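Side-chain contact in putative GH105 family protein (Salmonella enterica subsp. enterica serovar Paratyphi A, PDB 3QWT), which is a possible family 105 glycoside hydrolase with an alpha/alpha toroid fold, probably acting on unsaturated glucuronyl or galacturonyl oligosaccharides, though its function has not been established: residues Tyr77-Gln82 and Gln86-Ile91. Numbering follows the deposited sequence.
Sequences YHYYQQ and QTMRKI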
loop_
_atom_site.group_PDB
_atom_site.type_symbol
_atom_site.label_atom_id
_atom_site.label_comp_id
_atom_site.label_asym_id
_atom_site.label_seq_id
_atom_site.Cartn_x
_atom_site.Cartn_y
_atom_site.Cartn_z
ATOM N N TYR A 77 16.589 10.566 -32.758
ATOM C CA TYR A 77 15.901 9.587 -31.925
ATOM C C TYR A 77 14.402 9.792 -32.055
ATOM O O TYR A 77 13.655 8.843 -32.267
ATOM C CB TYR A 77 16.316 9.642 -30.449
ATOM C CG TYR A 77 15.553 8.605 -29.667
ATOM C CD1 TYR A 77 15.864 7.259 -29.804
ATOM C CD2 TYR A 77 14.474 8.956 -28.860
ATOM C CE1 TYR A 77 15.142 6.283 -29.133
ATOM C CE2 TYR A 77 13.739 7.977 -28.183
ATOM C CZ TYR A 77 14.087 6.646 -28.329
ATOM O OH TYR A 77 13.386 5.661 -27.676
ATOM N N HIS A 78 13.978 11.046 -31.948
ATOM C CA HIS A 78 12.562 11.392 -32.089
ATOM C C HIS A 78 11.935 10.760 -33.330
ATOM O O HIS A 78 10.949 10.026 -33.235
ATOM C CB HIS A 78 12.358 12.919 -32.068
ATOM C CG HIS A 78 12.136 13.463 -30.692
ATOM N ND1 HIS A 78 10.886 13.764 -30.206
ATOM C CD2 HIS A 78 12.999 13.706 -29.676
ATOM C CE1 HIS A 78 10.985 14.185 -28.956
ATOM N NE2 HIS A 78 12.259 14.158 -28.612
ATOM N N TYR A 79 12.526 11.022 -34.489
ATOM C CA TYR A 79 12.059 10.370 -35.694
ATOM C C TYR A 79 12.023 8.850 -35.538
ATOM O O TYR A 79 11.007 8.212 -35.841
ATOM C CB TYR A 79 12.889 10.777 -36.907
ATOM C CG TYR A 79 12.221 10.384 -38.220
ATOM C CD1 TYR A 79 11.117 11.087 -38.689
ATOM C CD2 TYR A 79 12.683 9.310 -38.978
ATOM C CE1 TYR A 79 10.494 10.742 -39.876
ATOM C CE2 TYR A 79 12.063 8.955 -40.167
ATOM C CZ TYR A 79 10.963 9.679 -40.609
ATOM O OH TYR A 79 10.323 9.342 -41.783
ATOM N N TYR A 80 13.117 8.267 -35.054
ATOM C CA TYR A 80 13.172 6.819 -34.901
ATOM C C TYR A 80 12.049 6.341 -33.981
ATOM O O TYR A 80 11.343 5.375 -34.276
ATOM C CB TYR A 80 14.529 6.353 -34.342
ATOM C CG TYR A 80 14.459 4.952 -33.770
ATOM C CD1 TYR A 80 14.271 3.849 -34.601
ATOM C CD2 TYR A 80 14.542 4.732 -32.414
ATOM C CE1 TYR A 80 14.185 2.553 -34.083
ATOM C CE2 TYR A 80 14.455 3.450 -31.889
ATOM C CZ TYR A 80 14.272 2.367 -32.727
ATOM O OH TYR A 80 14.190 1.097 -32.206
ATOM N N GLN A 81 11.886 7.021 -32.860
ATOM C CA GLN A 81 10.891 6.618 -31.879
ATOM C C GLN A 81 9.481 6.555 -32.468
ATOM O O GLN A 81 8.719 5.649 -32.158
ATOM C CB GLN A 81 10.929 7.560 -30.681
ATOM C CG GLN A 81 9.914 7.224 -29.585
ATOM C CD GLN A 81 10.035 8.164 -28.399
ATOM O OE1 GLN A 81 9.863 9.381 -28.540
ATOM N NE2 GLN A 81 10.369 7.610 -27.230
ATOM N N GLN A 82 9.148 7.522 -33.321
ATOM C CA GLN A 82 7.815 7.607 -33.926
ATOM C C GLN A 82 7.560 6.598 -35.049
ATOM O O GLN A 82 6.468 6.033 -35.129
ATOM C CB GLN A 82 7.554 9.026 -34.445
ATOM C CG GLN A 82 6.186 9.232 -35.063
ATOM C CD GLN A 82 6.126 10.510 -35.886
ATOM O OE1 GLN A 82 6.142 10.465 -37.107
ATOM N NE2 GLN A 82 6.092 11.656 -35.214
ATOM N N GLN A 86 14.810 2.070 -39.274
ATOM C CA GLN A 86 16.079 1.430 -38.890
ATOM C C GLN A 86 17.333 2.163 -39.396
ATOM O O GLN A 86 18.433 1.981 -38.868
ATOM C CB GLN A 86 16.094 -0.039 -39.316
ATOM C CG GLN A 86 15.306 -0.944 -38.383
ATOM C CD GLN A 86 15.966 -1.058 -37.021
ATOM O OE1 GLN A 86 17.147 -0.758 -36.878
ATOM N NE2 GLN A 86 15.210 -1.479 -36.017
ATOM N N THR A 87 17.139 3.011 -40.401
ATOM C CA THR A 87 18.189 3.895 -40.908
ATOM C C THR A 87 18.636 4.900 -39.841
ATOM O O THR A 87 19.835 5.069 -39.606
ATOM C CB THR A 87 17.714 4.654 -42.181
ATOM O OG1 THR A 87 17.380 3.708 -43.201
ATOM C CG2 THR A 87 18.786 5.603 -42.697
HETATM N N MSE A 88 17.670 5.562 -39.203
HETATM C CA MSE A 88 17.961 6.410 -38.049
HETATM C C MSE A 88 18.634 5.647 -36.917
HETATM O O MSE A 88 19.566 6.156 -36.298
HETATM C CB MSE A 88 16.688 7.040 -37.500
HETATM C CG MSE A 88 16.075 8.033 -38.426
HETATM SE SE MSE A 88 17.232 9.568 -38.702
HETATM C CE MSE A 88 16.265 10.302 -40.227
ATOM N N ARG A 89 18.129 4.452 -36.615
ATOM C CA ARG A 89 18.672 3.669 -35.515
ATOM C C ARG A 89 20.163 3.416 -35.731
ATOM O O ARG A 89 20.984 3.676 -34.844
ATOM C CB ARG A 89 17.936 2.329 -35.352
ATOM C CG ARG A 89 18.309 1.579 -34.069
ATOM C CD ARG A 89 18.506 0.057 -34.281
ATOM N NE ARG A 89 19.118 -0.280 -35.573
ATOM C CZ ARG A 89 20.428 -0.400 -35.821
ATOM N NH1 ARG A 89 20.829 -0.712 -37.048
ATOM N NH2 ARG A 89 21.337 -0.209 -34.873
ATOM N N LYS A 90 20.507 2.913 -36.918
ATOM C CA LYS A 90 21.894 2.576 -37.207
ATOM C C LYS A 90 22.806 3.790 -37.048
ATOM O O LYS A 90 23.859 3.698 -36.430
ATOM C CB LYS A 90 22.036 1.952 -38.592
ATOM C CG LYS A 90 23.479 1.886 -39.102
ATOM C CD LYS A 90 23.830 0.489 -39.613
ATOM C CE LYS A 90 25.309 0.377 -39.926
ATOM N NZ LYS A 90 25.740 1.457 -40.867
ATOM N N ILE A 91 22.387 4.934 -37.570
ATOM C CA ILE A 91 23.179 6.157 -37.434
ATOM C C ILE A 91 23.450 6.496 -35.959
ATOM O O ILE A 91 24.572 6.851 -35.578
ATOM C CB ILE A 91 22.501 7.358 -38.148
ATOM C CG1 ILE A 91 22.516 7.158 -39.667
ATOM C CG2 ILE A 91 23.199 8.659 -37.797
ATOM C CD1 ILE A 91 21.714 8.211 -40.445
#
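Y79 meets the selenomethionine M88 with the rim of its ring: CD2 lies 3.7 Å from M88 CG, which sits near the ring plane, and 3.9 Å from M88 CE. The two side chains cross at about a right angle. M88 is bent at its second torsion and extended at its third, and both CG and the terminal methyl come up to Y79 CD2. Beyond M88, the Y79 side chain touches K27, I30 and Q31 of helix 23-37 and T374 and L377 of helix 363-377, so three helices converge on it. Y80 follows, where the CA atoms of Y80 and M88, 5.7 Å apart, are the nearest such pair between the two segments. Its CB rests against M88 CB at 3.9 Å. This is an alpha-helical hairpin: helices 67-83 and 86-102, joined by a very short turn, run roughly antiparallel, their local axes 8.6 Å apart at 139°, an arrangement consistent with the helical hairpins of the alpha/alpha toroid fold. No hydrogen bond crosses between the two segments; apolar contact joins them. With CG anti to the backbone N (chi1 162°), the Y80 ring extends alongside R89, both side chains pointing the same way. R89 CB lies 4.0 Å from Y80 CE1, and R89 CG stands over one face of the ring, displaced toward its rim. The guanidinium does not stack: its plane is nearly perpendicular to the ring, at 88°. It turns instead to its own helix, where NH2 forms a salt bridge with D93 and NE points to Q86 OE1 at a doubtfully short separation. The hydroxyl of Y80 hydrogen-bonds to E124 on helix 114-125, whose R121 also touches both Y80 and R89.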